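Probable N-acetyl-gamma-glutamyl-phosphate reductase, chloroplastic (Arabidopsis thaliana, PDB 1XYG) probably catalyses the NADPH-dependent reduction of N-acetyl-glutamyl phosphate to N-acetyl-glutamate semialdehyde, a step of arginine biosynthesis in the chloroplast. Local coordinates at residues V83-C88 with Q338-M343; V109-D114 with G334-N339; A178-H183 with H273-T278; L170-L175 with I259-A264. All blocks are in the same frame, centred on the assembly; numbering follows the deposited sequence.

Contact 1 (V83-C88 with Q338-M343)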
loop_
_atom_site.group_PDB
_atom_site.type_symbol
_atom_site.label_atom_id
_atom_site.label_comp_id
_atom_site.label_asym_id
_atom_site.label_seq_id
_atom_site.Cartn_x
_atom_site.Cartn_y
_atom_site.Cartn_z
ATOM N N VAL A 83 8.920 21.137 -34.699
ATOM C CA VAL A 83 9.755 20.740 -33.566
ATOM C C VAL A 83 11.169 20.355 -33.981
ATOM O O VAL A 83 11.416 20.031 -35.140
ATOM C CB VAL A 83 9.121 19.567 -32.776
ATOM C CG1 VAL A 83 7.844 20.034 -32.085
ATOM C CG2 VAL A 83 8.813 18.409 -33.711
ATOM N N ASP A 84 12.091 20.392 -33.021
ATOM C CA ASP A 84 13.497 20.075 -33.272
ATOM C C ASP A 84 13.841 18.620 -32.980
ATOM O O ASP A 84 14.609 17.996 -33.711
ATOM C CB ASP A 84 14.385 20.991 -32.433
ATOM C CG ASP A 84 14.089 22.458 -32.669
ATOM O OD1 ASP A 84 14.275 22.925 -33.809
ATOM O OD2 ASP A 84 13.662 23.140 -31.717
ATOM N N ALA A 85 13.290 18.096 -31.891
ATOM C CA ALA A 85 13.507 16.706 -31.508
ATOM C C ALA A 85 12.177 16.111 -31.047
ATOM O O ALA A 85 11.265 16.830 -30.639
ATOM C CB ALA A 85 14.551 16.614 -30.395
ATOM N N VAL A 86 12.077 14.790 -31.106
ATOM C CA VAL A 86 10.852 14.106 -30.725
ATOM C C VAL A 86 11.060 12.912 -29.799
ATOM O O VAL A 86 12.035 12.174 -29.926
ATOM C CB VAL A 86 10.106 13.614 -31.997
ATOM C CG1 VAL A 86 9.135 12.511 -31.644
ATOM C CG2 VAL A 86 9.373 14.770 -32.665
ATOM N N PHE A 87 10.132 12.746 -28.861
ATOM C CA PHE A 87 10.130 11.620 -27.935
ATOM C C PHE A 87 8.895 10.828 -28.340
ATOM O O PHE A 87 7.794 11.378 -28.407
ATOM C CB PHE A 87 9.961 12.080 -26.482
ATOM C CG PHE A 87 11.227 12.575 -25.836
ATOM C CD1 PHE A 87 12.294 11.709 -25.608
ATOM C CD2 PHE A 87 11.344 13.901 -25.431
ATOM C CE1 PHE A 87 13.462 12.154 -24.978
ATOM C CE2 PHE A 87 12.509 14.364 -24.800
ATOM C CZ PHE A 87 13.571 13.485 -24.573
ATOM N N CYS A 88 9.061 9.546 -28.621
ATOM C CA CYS A 88 7.913 8.745 -29.005
ATOM C C CYS A 88 7.519 7.752 -27.916
ATOM O O CYS A 88 8.310 6.891 -27.525
ATOM C CB CYS A 88 8.192 8.001 -30.312
ATOM S SG CYS A 88 6.818 6.940 -30.797
ATOM N N GLN A 338 18.149 11.376 -21.122
ATOM C CA GLN A 338 19.597 11.263 -20.987
ATOM C C GLN A 338 20.201 11.135 -22.381
ATOM O O GLN A 338 21.230 11.731 -22.678
ATOM C CB GLN A 338 19.966 10.032 -20.152
ATOM C CG GLN A 338 21.410 10.025 -19.638
ATOM C CD GLN A 338 21.718 8.820 -18.760
ATOM O OE1 GLN A 338 20.825 8.256 -18.127
ATOM N NE2 GLN A 338 22.987 8.431 -18.708
ATOM N N ASN A 339 19.544 10.360 -23.237
ATOM C CA ASN A 339 20.019 10.151 -24.603
ATOM C C ASN A 339 19.837 11.391 -25.471
ATOM O O ASN A 339 20.743 11.777 -26.208
ATOM C CB ASN A 339 19.292 8.975 -25.257
ATOM C CG ASN A 339 19.754 7.640 -24.728
ATOM O OD1 ASN A 339 20.956 7.423 -24.513
ATOM N ND2 ASN A 339 18.806 6.721 -24.530
ATOM N N LEU A 340 18.671 12.022 -25.385
ATOM C CA LEU A 340 18.434 13.204 -26.197
ATOM C C LEU A 340 19.405 14.317 -25.830
ATOM O O LEU A 340 19.843 15.058 -26.704
ATOM C CB LEU A 340 17.000 13.706 -26.049
ATOM C CG LEU A 340 16.639 14.820 -27.045
ATOM C CD1 LEU A 340 16.686 14.269 -28.472
ATOM C CD2 LEU A 340 15.253 15.364 -26.754
ATOM N N ASN A 341 19.740 14.437 -24.546
ATOM C CA ASN A 341 20.674 15.470 -24.122
ATOM C C ASN A 341 21.948 15.424 -24.952
ATOM O O ASN A 341 22.292 16.404 -25.615
ATOM C CB ASN A 341 21.026 15.338 -22.634
ATOM C CG ASN A 341 19.987 16.008 -21.722
ATOM O OD1 ASN A 341 19.350 16.996 -22.104
ATOM N ND2 ASN A 341 19.832 15.483 -20.509
ATOM N N ILE A 342 22.637 14.287 -24.931
ATOM C CA ILE A 342 23.882 14.154 -25.673
ATOM C C ILE A 342 23.695 14.169 -27.190
ATOM O O ILE A 342 24.591 14.588 -27.925
ATOM C CB ILE A 342 24.648 12.878 -25.249
ATOM C CG1 ILE A 342 23.819 11.627 -25.538
ATOM C CG2 ILE A 342 24.974 12.949 -23.755
ATOM C CD1 ILE A 342 24.539 10.335 -25.201
ATOM N N MET A 343 22.537 13.721 -27.666
ATOM C CA MET A 343 22.263 13.717 -29.101
ATOM C C MET A 343 22.199 15.150 -29.621
ATOM O O MET A 343 22.534 15.416 -30.774
ATOM C CB MET A 343 20.935 13.015 -29.391
ATOM C CG MET A 343 20.991 11.502 -29.263
ATOM S SD MET A 343 19.350 10.774 -29.099
ATOM C CE MET A 343 18.817 10.679 -30.834
#
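L340 reaches from helix 329-343 to strand 85-88 and meets A85 and F87 with its forked end. The tight part lies at the F87 ring. CD2 of L340 comes to 3.3 Å from CZ of F87 and 3.5 Å from CE2 of the same ring. CB of L340 backs this up at 3.7 Å from CZ. The leucine comes to the ring at a slant, and its CD2 meets the CZ and CE2 end. F87 gets there because its CG stands anti to the carbonyl carbon (chi1 -81°), which swings the ring tip toward the helix. The side at A85 is less close. CD1 of L340 rests on CB of A85 at 3.7 Å, and CD2 lies 3.9 Å from the same methyl. Strand 85-88 belongs to the parallel sheet of the Rossmann-type NAD(P)-binding domain, and the helix from near the C-terminus packs on one face of that sheet. With a serine at F87, a gap would probably open beside CD2 and CB of L340, leaving that leucine less firmly held on this side. I19 of the neighbouring strand 17-22 touches A85, F87 and L340, and F42 also touches L340. Toward the start of the segment, D84 is partly exposed and takes no part in the packing; its OD2 is bonded to the backbone N of R18.

Contact 2 (V109-D114 with G334-N339)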
loop_
_atom_site.group_PDB
_atom_site.type_symbol
_atom_site.label_atom_id
_atom_site.label_comp_id
_atom_site.label_asym_id
_atom_site.label_seq_id
_atom_site.Cartn_x
_atom_site.Cartn_y
_atom_site.Cartn_z
ATOM N N VAL A 109 13.958 9.896 -30.354
ATOM C CA VAL A 109 14.192 8.906 -29.322
ATOM C C VAL A 109 12.878 8.164 -29.141
ATOM O O VAL A 109 11.901 8.707 -28.620
ATOM C CB VAL A 109 14.635 9.527 -27.978
ATOM C CG1 VAL A 109 14.601 8.450 -26.880
ATOM C CG2 VAL A 109 16.069 10.062 -28.106
ATOM N N ASP A 110 12.853 6.924 -29.612
ATOM C CA ASP A 110 11.661 6.100 -29.507
ATOM C C ASP A 110 11.702 5.286 -28.226
ATOM O O ASP A 110 12.630 4.510 -28.013
ATOM C CB ASP A 110 11.552 5.156 -30.708
ATOM C CG ASP A 110 10.359 4.212 -30.599
ATOM O OD1 ASP A 110 9.319 4.634 -30.058
ATOM O OD2 ASP A 110 10.453 3.055 -31.063
ATOM N N LEU A 111 10.700 5.471 -27.372
ATOM C CA LEU A 111 10.645 4.731 -26.119
ATOM C C LEU A 111 9.991 3.363 -26.275
ATOM O O LEU A 111 10.032 2.549 -25.349
ATOM C CB LEU A 111 9.904 5.528 -25.044
ATOM C CG LEU A 111 10.735 6.630 -24.391
ATOM C CD1 LEU A 111 10.668 7.893 -25.237
ATOM C CD2 LEU A 111 10.214 6.888 -22.989
ATOM N N SER A 112 9.396 3.107 -27.441
ATOM C CA SER A 112 8.748 1.817 -27.682
ATOM C C SER A 112 9.836 0.772 -27.909
ATOM O O SER A 112 11.022 1.088 -27.907
ATOM C CB SER A 112 7.848 1.868 -28.917
ATOM O OG SER A 112 8.582 1.527 -30.083
ATOM N N ALA A 113 9.430 -0.471 -28.117
ATOM C CA ALA A 113 10.380 -1.551 -28.336
ATOM C C ALA A 113 10.585 -1.877 -29.815
ATOM O O ALA A 113 11.474 -2.656 -30.168
ATOM C CB ALA A 113 9.907 -2.788 -27.600
ATOM N N ASP A 114 9.778 -1.266 -30.678
ATOM C CA ASP A 114 9.817 -1.530 -32.117
ATOM C C ASP A 114 11.139 -1.382 -32.867
ATOM O O ASP A 114 11.271 -1.909 -33.973
ATOM C CB ASP A 114 8.767 -0.676 -32.842
ATOM C CG ASP A 114 7.394 -1.302 -32.864
ATOM O OD1 ASP A 114 7.236 -2.452 -32.403
ATOM O OD2 ASP A 114 6.465 -0.629 -33.360
ATOM N N GLY A 334 13.530 8.798 -18.175
ATOM C CA GLY A 334 14.759 9.417 -17.700
ATOM C C GLY A 334 15.906 9.104 -18.643
ATOM O O GLY A 334 16.671 9.987 -19.029
ATOM N N GLN A 335 16.032 7.840 -19.027
ATOM C CA GLN A 335 17.092 7.448 -19.942
ATOM C C GLN A 335 16.858 8.077 -21.316
ATOM O O GLN A 335 17.807 8.462 -21.999
ATOM C CB GLN A 335 17.153 5.922 -20.064
ATOM C CG GLN A 335 18.248 5.428 -20.993
ATOM C CD GLN A 335 18.806 4.091 -20.555
ATOM O OE1 GLN A 335 19.985 3.981 -20.201
ATOM N NE2 GLN A 335 17.962 3.065 -20.566
ATOM N N ALA A 336 15.593 8.180 -21.715
ATOM C CA ALA A 336 15.246 8.773 -22.999
ATOM C C ALA A 336 15.800 10.201 -23.065
ATOM O O ALA A 336 16.405 10.604 -24.066
ATOM C CB ALA A 336 13.729 8.786 -23.181
ATOM N N LEU A 337 15.589 10.959 -21.993
ATOM C CA LEU A 337 16.068 12.329 -21.927
ATOM C C LEU A 337 17.591 12.336 -21.854
ATOM O O LEU A 337 18.243 13.197 -22.451
ATOM C CB LEU A 337 15.483 13.040 -20.706
ATOM C CG LEU A 337 15.927 14.494 -20.501
ATOM C CD1 LEU A 337 15.625 15.313 -21.744
ATOM C CD2 LEU A 337 15.218 15.077 -19.292
ATOM N N GLN A 338 18.149 11.376 -21.122
ATOM C CA GLN A 338 19.597 11.263 -20.987
ATOM C C GLN A 338 20.201 11.135 -22.381
ATOM O O GLN A 338 21.230 11.731 -22.678
ATOM C CB GLN A 338 19.966 10.032 -20.152
ATOM C CG GLN A 338 21.410 10.025 -19.638
ATOM C CD GLN A 338 21.718 8.820 -18.760
ATOM O OE1 GLN A 338 20.825 8.256 -18.127
ATOM N NE2 GLN A 338 22.987 8.431 -18.708
ATOM N N ASN A 339 19.544 10.360 -23.237
ATOM C CA ASN A 339 20.019 10.151 -24.603
ATOM C C ASN A 339 19.837 11.391 -25.471
ATOM O O ASN A 339 20.743 11.777 -26.208
ATOM C CB ASN A 339 19.292 8.975 -25.257
ATOM C CG ASN A 339 19.754 7.640 -24.728
ATOM O OD1 ASN A 339 20.956 7.423 -24.513
ATOM N ND2 ASN A 339 18.806 6.721 -24.530
#
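The C-terminal end of a Rossmann-sheet strand meets helix 329-343 here, with V109 and L111 set against A336. CG1 of V109 lies 3.8 Å from CB of A336. CD1 of L111 comes to the same methyl at 3.8 Å, and its CG and CD2 are nearly as close. A336 CB is thus held between a valine and the forked end of a leucine. CG1 of V109 stands anti to its backbone N (chi1 169°), which turns this branch onto the helix. CG2 of V109 lies farther off, 4.1 Å from the backbone O of A336 and 4.4 Å from CB of N339. The amide of N339 is used elsewhere, bonded to T145 and G143. In the parallel sheet, strand 107-110 lies beside strand 85-88, and F87 also touches V109 and A336. Past the strand the chain folds into two small turns. D110 OD1 accepts from the N of S112 at 3.0 Å, forming an Asx turn, with the donor above the carboxylate plane. S112 OG donates to D110 OD2 at 2.6 Å, on its syn side. The same OG accepts from the N of D114, 3.1 Å away, in an ST turn.

Contact 3 (A178-H183 with H273-T278)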
loop_
_atom_site.group_PDB
_atom_site.type_symbol
_atom_site.label_atom_id
_atom_site.label_comp_id
_atom_site.label_asym_id
_atom_site.label_seq_id
_atom_site.Cartn_x
_atom_site.Cartn_y
_atom_site.Cartn_z
ATOM N N ALA A 178 34.799 -8.459 -19.645
ATOM C CA ALA A 178 36.037 -8.791 -18.953
ATOM C C ALA A 178 36.175 -10.289 -18.689
ATOM O O ALA A 178 37.090 -10.718 -17.998
ATOM C CB ALA A 178 36.117 -8.015 -17.641
ATOM N N ASN A 179 35.264 -11.080 -19.247
ATOM C CA ASN A 179 35.290 -12.536 -19.076
ATOM C C ASN A 179 35.332 -12.950 -17.608
ATOM O O ASN A 179 35.994 -13.929 -17.248
ATOM C CB ASN A 179 36.511 -13.126 -19.785
ATOM C CG ASN A 179 36.575 -12.745 -21.247
ATOM O OD1 ASN A 179 35.679 -13.067 -22.034
ATOM N ND2 ASN A 179 37.638 -12.050 -21.622
ATOM N N LEU A 180 34.605 -12.221 -16.762
ATOM C CA LEU A 180 34.618 -12.511 -15.324
ATOM C C LEU A 180 33.485 -13.471 -14.938
ATOM O O LEU A 180 33.473 -14.052 -13.855
ATOM C CB LEU A 180 34.501 -11.231 -14.517
ATOM C CG LEU A 180 35.689 -10.278 -14.665
ATOM C CD1 LEU A 180 35.484 -9.032 -13.802
ATOM C CD2 LEU A 180 36.967 -10.974 -14.244
ATOM N N ILE A 181 32.532 -13.656 -15.842
ATOM C CA ILE A 181 31.424 -14.568 -15.585
ATOM C C ILE A 181 31.161 -15.409 -16.780
ATOM O O ILE A 181 31.405 -15.031 -17.890
ATOM C CB ILE A 181 30.107 -13.813 -15.195
ATOM C CG1 ILE A 181 29.740 -12.892 -16.331
ATOM C CG2 ILE A 181 30.319 -13.055 -13.899
ATOM C CD1 ILE A 181 28.411 -12.210 -16.148
ATOM N N LYS A 182 30.650 -16.607 -16.573
ATOM C CA LYS A 182 30.314 -17.549 -17.722
ATOM C C LYS A 182 28.994 -17.046 -18.325
ATOM O O LYS A 182 28.221 -16.312 -17.663
ATOM C CB LYS A 182 30.136 -18.972 -17.180
ATOM C CG LYS A 182 31.434 -19.558 -16.606
ATOM C CD LYS A 182 31.063 -20.822 -15.798
ATOM C CE LYS A 182 32.366 -21.470 -15.271
ATOM N NZ LYS A 182 32.036 -22.577 -14.284
ATOM N N HIS A 183 28.749 -17.349 -19.591
ATOM C CA HIS A 183 27.466 -16.906 -20.164
ATOM C C HIS A 183 26.347 -17.958 -20.157
ATOM O O HIS A 183 25.307 -17.735 -20.757
ATOM C CB HIS A 183 27.683 -16.337 -21.576
ATOM C CG HIS A 183 28.041 -17.364 -22.601
ATOM N ND1 HIS A 183 29.349 -17.692 -22.877
ATOM C CD2 HIS A 183 27.277 -18.128 -23.416
ATOM C CE1 HIS A 183 29.376 -18.618 -23.815
ATOM N NE2 HIS A 183 28.133 -18.904 -24.161
ATOM N N HIS A 273 33.135 -7.143 -8.276
ATOM C CA HIS A 273 32.932 -5.853 -7.636
ATOM C C HIS A 273 33.897 -4.790 -8.145
ATOM O O HIS A 273 33.484 -3.670 -8.460
ATOM C CB HIS A 273 33.061 -5.991 -6.115
ATOM C CG HIS A 273 32.851 -4.707 -5.378
ATOM N ND1 HIS A 273 33.893 -3.899 -4.977
ATOM C CD2 HIS A 273 31.715 -4.065 -5.016
ATOM C CE1 HIS A 273 33.408 -2.814 -4.400
ATOM N NE2 HIS A 273 32.089 -2.890 -4.411
ATOM N N GLN A 274 35.176 -5.143 -8.231
ATOM C CA GLN A 274 36.192 -4.213 -8.705
ATOM C C GLN A 274 35.935 -3.813 -10.152
ATOM O O GLN A 274 36.068 -2.648 -10.511
ATOM C CB GLN A 274 37.588 -4.833 -8.583
ATOM C CG GLN A 274 38.722 -3.865 -8.877
ATOM C CD GLN A 274 38.646 -2.617 -8.014
ATOM O OE1 GLN A 274 38.637 -2.698 -6.783
ATOM N NE2 GLN A 274 38.587 -1.454 -8.657
ATOM N N GLN A 275 35.569 -4.780 -10.986
ATOM C CA GLN A 275 35.305 -4.479 -12.389
ATOM C C GLN A 275 34.152 -3.486 -12.517
ATOM O O GLN A 275 34.216 -2.535 -13.298
ATOM C CB GLN A 275 34.972 -5.759 -13.155
ATOM C CG GLN A 275 34.836 -5.557 -14.649
ATOM C CD GLN A 275 36.007 -4.773 -15.221
ATOM O OE1 GLN A 275 35.887 -3.583 -15.538
ATOM N NE2 GLN A 275 37.155 -5.431 -15.336
ATOM N N LEU A 276 33.097 -3.708 -11.740
ATOM C CA LEU A 276 31.943 -2.828 -11.775
ATOM C C LEU A 276 32.297 -1.455 -11.223
ATOM O O LEU A 276 31.900 -0.429 -11.784
ATOM C CB LEU A 276 30.790 -3.431 -10.974
ATOM C CG LEU A 276 30.106 -4.642 -11.617
ATOM C CD1 LEU A 276 28.964 -5.132 -10.721
ATOM C CD2 LEU A 276 29.577 -4.257 -12.993
ATOM N N LYS A 277 33.051 -1.439 -10.126
ATOM C CA LYS A 277 33.437 -0.182 -9.512
ATOM C C LYS A 277 34.269 0.639 -10.491
ATOM O O LYS A 277 34.105 1.857 -10.604
ATOM C CB LYS A 277 34.217 -0.425 -8.221
ATOM C CG LYS A 277 34.285 0.822 -7.363
ATOM C CD LYS A 277 34.870 0.550 -6.003
ATOM C CE LYS A 277 36.344 0.225 -6.090
ATOM N NZ LYS A 277 36.903 -0.005 -4.733
ATOM N N THR A 278 35.151 -0.037 -11.215
ATOM C CA THR A 278 35.998 0.628 -12.198
ATOM C C THR A 278 35.203 1.109 -13.416
ATOM O O THR A 278 35.364 2.241 -13.867
ATOM C CB THR A 278 37.130 -0.312 -12.691
ATOM O OG1 THR A 278 38.048 -0.562 -11.622
ATOM C CG2 THR A 278 37.884 0.318 -13.861
#
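Q275 carries its CG anti to the backbone N (chi1 -174°) and then bends at chi2 (49°), which lays its chain beside A178 and L180. L180 has its CG anti to the carbonyl carbon (chi1 -65°), and this sends CD1 to the helix. There CD1 of L180 meets CB of Q275 at 3.4 Å and CG of Q275 at 3.6 Å. The two side chains cross at about a right angle. Further out, the methyl of A178 sits over the face of the Q275 amide, its CB 3.6 Å from NE2. The contact joins helix 269-280 to the loop after helix 163-177. That helix ends in a Schellman motif, with N179 at positive phi as the C-prime residue; L180 N bonds to L175 O. The turn thereby brings A178 and L180 to successive parts of the Q275 chain. Replacing Q275 by a glycine is likely to leave both CD1 of L180 and the methyl of A178 without their neighbour on the helix. L180 also touches L272 and V267, so its packing extends past this glutamine. No hydrogen bond spans the two segments. The glutamine serves through its carbon chain and an amide face, at a partly exposed place, which implies van der Waals packing without a polar tie.

Contact 4 (L170-L175 with I259-A264)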
loop_
_atom_site.group_PDB
_atom_site.type_symbol
_atom_site.label_atom_id
_atom_site.label_comp_id
_atom_site.label_asym_id
_atom_site.label_seq_id
_atom_site.Cartn_x
_atom_site.Cartn_y
_atom_site.Cartn_z
ATOM N N LEU A 170 23.388 -3.245 -17.586
ATOM C CA LEU A 170 24.366 -2.380 -16.928
ATOM C C LEU A 170 25.367 -3.201 -16.099
ATOM O O LEU A 170 26.575 -2.978 -16.182
ATOM C CB LEU A 170 23.661 -1.330 -16.058
ATOM C CG LEU A 170 23.079 -0.151 -16.846
ATOM C CD1 LEU A 170 22.318 0.776 -15.911
ATOM C CD2 LEU A 170 24.205 0.589 -17.551
ATOM N N PRO A 171 24.877 -4.153 -15.286
ATOM C CA PRO A 171 25.816 -4.952 -14.497
ATOM C C PRO A 171 26.535 -6.053 -15.287
ATOM O O PRO A 171 27.740 -6.241 -15.143
ATOM C CB PRO A 171 24.930 -5.539 -13.395
ATOM C CG PRO A 171 23.597 -5.635 -14.057
ATOM C CD PRO A 171 23.511 -4.306 -14.758
ATOM N N LEU A 172 25.797 -6.768 -16.132
ATOM C CA LEU A 172 26.369 -7.881 -16.880
ATOM C C LEU A 172 27.302 -7.585 -18.046
ATOM O O LEU A 172 28.258 -8.336 -18.277
ATOM C CB LEU A 172 25.252 -8.809 -17.366
ATOM C CG LEU A 172 24.345 -9.399 -16.282
ATOM C CD1 LEU A 172 23.462 -10.477 -16.896
ATOM C CD2 LEU A 172 25.198 -9.976 -15.143
ATOM N N VAL A 173 27.041 -6.514 -18.789
ATOM C CA VAL A 173 27.885 -6.200 -19.938
ATOM C C VAL A 173 29.361 -6.076 -19.569
ATOM O O VAL A 173 30.204 -6.737 -20.168
ATOM C CB VAL A 173 27.404 -4.924 -20.655
ATOM C CG1 VAL A 173 28.394 -4.535 -21.735
ATOM C CG2 VAL A 173 26.027 -5.172 -21.261
ATOM N N PRO A 174 29.693 -5.235 -18.577
ATOM C CA PRO A 174 31.091 -5.066 -18.160
ATOM C C PRO A 174 31.720 -6.385 -17.697
ATOM O O PRO A 174 32.884 -6.658 -17.978
ATOM C CB PRO A 174 30.989 -4.066 -17.013
ATOM C CG PRO A 174 29.807 -3.259 -17.382
ATOM C CD PRO A 174 28.823 -4.296 -17.850
ATOM N N LEU A 175 30.944 -7.194 -16.977
ATOM C CA LEU A 175 31.439 -8.472 -16.470
ATOM C C LEU A 175 31.704 -9.470 -17.585
ATOM O O LEU A 175 32.686 -10.211 -17.528
ATOM C CB LEU A 175 30.455 -9.063 -15.453
ATOM C CG LEU A 175 30.206 -8.214 -14.193
ATOM C CD1 LEU A 175 29.267 -8.936 -13.265
ATOM C CD2 LEU A 175 31.517 -7.923 -13.478
ATOM N N ILE A 259 20.133 -11.055 -10.017
ATOM C CA ILE A 259 20.821 -11.848 -11.024
ATOM C C ILE A 259 21.754 -12.918 -10.478
ATOM O O ILE A 259 22.697 -12.625 -9.750
ATOM C CB ILE A 259 21.610 -10.909 -11.943
ATOM C CG1 ILE A 259 20.674 -9.807 -12.443
ATOM C CG2 ILE A 259 22.251 -11.686 -13.081
ATOM C CD1 ILE A 259 21.381 -8.709 -13.177
ATOM N N TYR A 260 21.492 -14.160 -10.856
ATOM C CA TYR A 260 22.293 -15.281 -10.402
ATOM C C TYR A 260 23.215 -15.758 -11.512
ATOM O O TYR A 260 22.760 -16.339 -12.497
ATOM C CB TYR A 260 21.364 -16.404 -9.954
ATOM C CG TYR A 260 20.395 -15.964 -8.879
ATOM C CD1 TYR A 260 20.777 -15.925 -7.539
ATOM C CD2 TYR A 260 19.095 -15.586 -9.203
ATOM C CE1 TYR A 260 19.871 -15.519 -6.536
ATOM C CE2 TYR A 260 18.183 -15.179 -8.217
ATOM C CZ TYR A 260 18.579 -15.150 -6.890
ATOM O OH TYR A 260 17.685 -14.750 -5.923
ATOM N N VAL A 261 24.511 -15.509 -11.347
ATOM C CA VAL A 261 25.487 -15.902 -12.352
ATOM C C VAL A 261 26.577 -16.834 -11.834
ATOM O O VAL A 261 26.816 -16.947 -10.623
ATOM C CB VAL A 261 26.191 -14.664 -12.969
ATOM C CG1 VAL A 261 25.163 -13.721 -13.564
ATOM C CG2 VAL A 261 27.026 -13.957 -11.913
ATOM N N GLU A 262 27.241 -17.484 -12.780
ATOM C CA GLU A 262 28.339 -18.391 -12.491
ATOM C C GLU A 262 29.603 -17.612 -12.823
ATOM O O GLU A 262 29.742 -17.102 -13.937
ATOM C CB GLU A 262 28.247 -19.614 -13.388
ATOM C CG GLU A 262 28.638 -20.893 -12.713
ATOM C CD GLU A 262 28.432 -22.090 -13.612
ATOM O OE1 GLU A 262 27.323 -22.225 -14.180
ATOM O OE2 GLU A 262 29.382 -22.893 -13.742
ATOM N N MET A 263 30.511 -17.494 -11.861
ATOM C CA MET A 263 31.747 -16.770 -12.108
ATOM C C MET A 263 32.679 -17.643 -12.926
ATOM O O MET A 263 32.608 -18.874 -12.881
ATOM C CB MET A 263 32.412 -16.372 -10.792
ATOM C CG MET A 263 31.584 -15.399 -9.950
ATOM S SD MET A 263 32.425 -14.821 -8.434
ATOM C CE MET A 263 32.078 -16.176 -7.333
ATOM N N ALA A 264 33.525 -16.999 -13.710
ATOM C CA ALA A 264 34.466 -17.737 -14.519
ATOM C C ALA A 264 35.445 -18.390 -13.551
ATOM O O ALA A 264 35.521 -18.021 -12.371
ATOM C CB ALA A 264 35.208 -16.799 -15.470
#
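L172 projects from helix 163-177 toward strand 255-262 and meets I259 and V261 with its end. Its CB stays close to the helix and touches neither strand residue. CG, anti to the carbonyl carbon (chi1 -58°), carries the fork outward. Of the two methyls, CD1 comes to 4.2 Å from CG2 of I259. CD2 does more: it lies 4.0 Å from that same CG2 and 4.1 Å from CG1 of V261. The tip of L172 is therefore set between two residues on one side of the strand. It meets I259 at a slant, while L172 and V261 run alongside each other, pointing opposite ways. I259 has a second partner one residue earlier on the helix. Its CD1 meets CG of P171 at 3.9 Å, the proline ring and the isoleucine crossing at about a right angle. All these contacts are apolar, and all four residues are buried. Y260 points to the other side of the strand, where its OH bonds to D189 of a second subunit. The short helical segment and the strand run nearly parallel, 13° apart, with axes 11.1 Å from each other. Strand 255-262 lies in the mixed sheet between strands 187-193 and 318-325. Helix 163-177 packs on one face of it, where I321 of strand 318-325 touches P171 and I181 of the following loop touches L172.

Overall arrangement
The contacts fall into two pairs. Contacts 1 and 2 share helix 329-343 and rest on neighbouring strands of the parallel sheet; their centres are 8 Å apart, and C88 O to L111 N, 2.8 Å, is a probable hydrogen bond. Contacts 3 and 4 belong to the mixed-sheet part, with centres 6 Å apart. A salt bridge from K182 NZ to E262 OE2, 2.7 Å, ties them. The centres of contacts 2 and 4 lie about 24 Å apart. C163, the active-site residue by similarity, begins helix 163-177, which also supplies contact 4. The side chain of L111 in contact 2 is about 10 Å from that of C163.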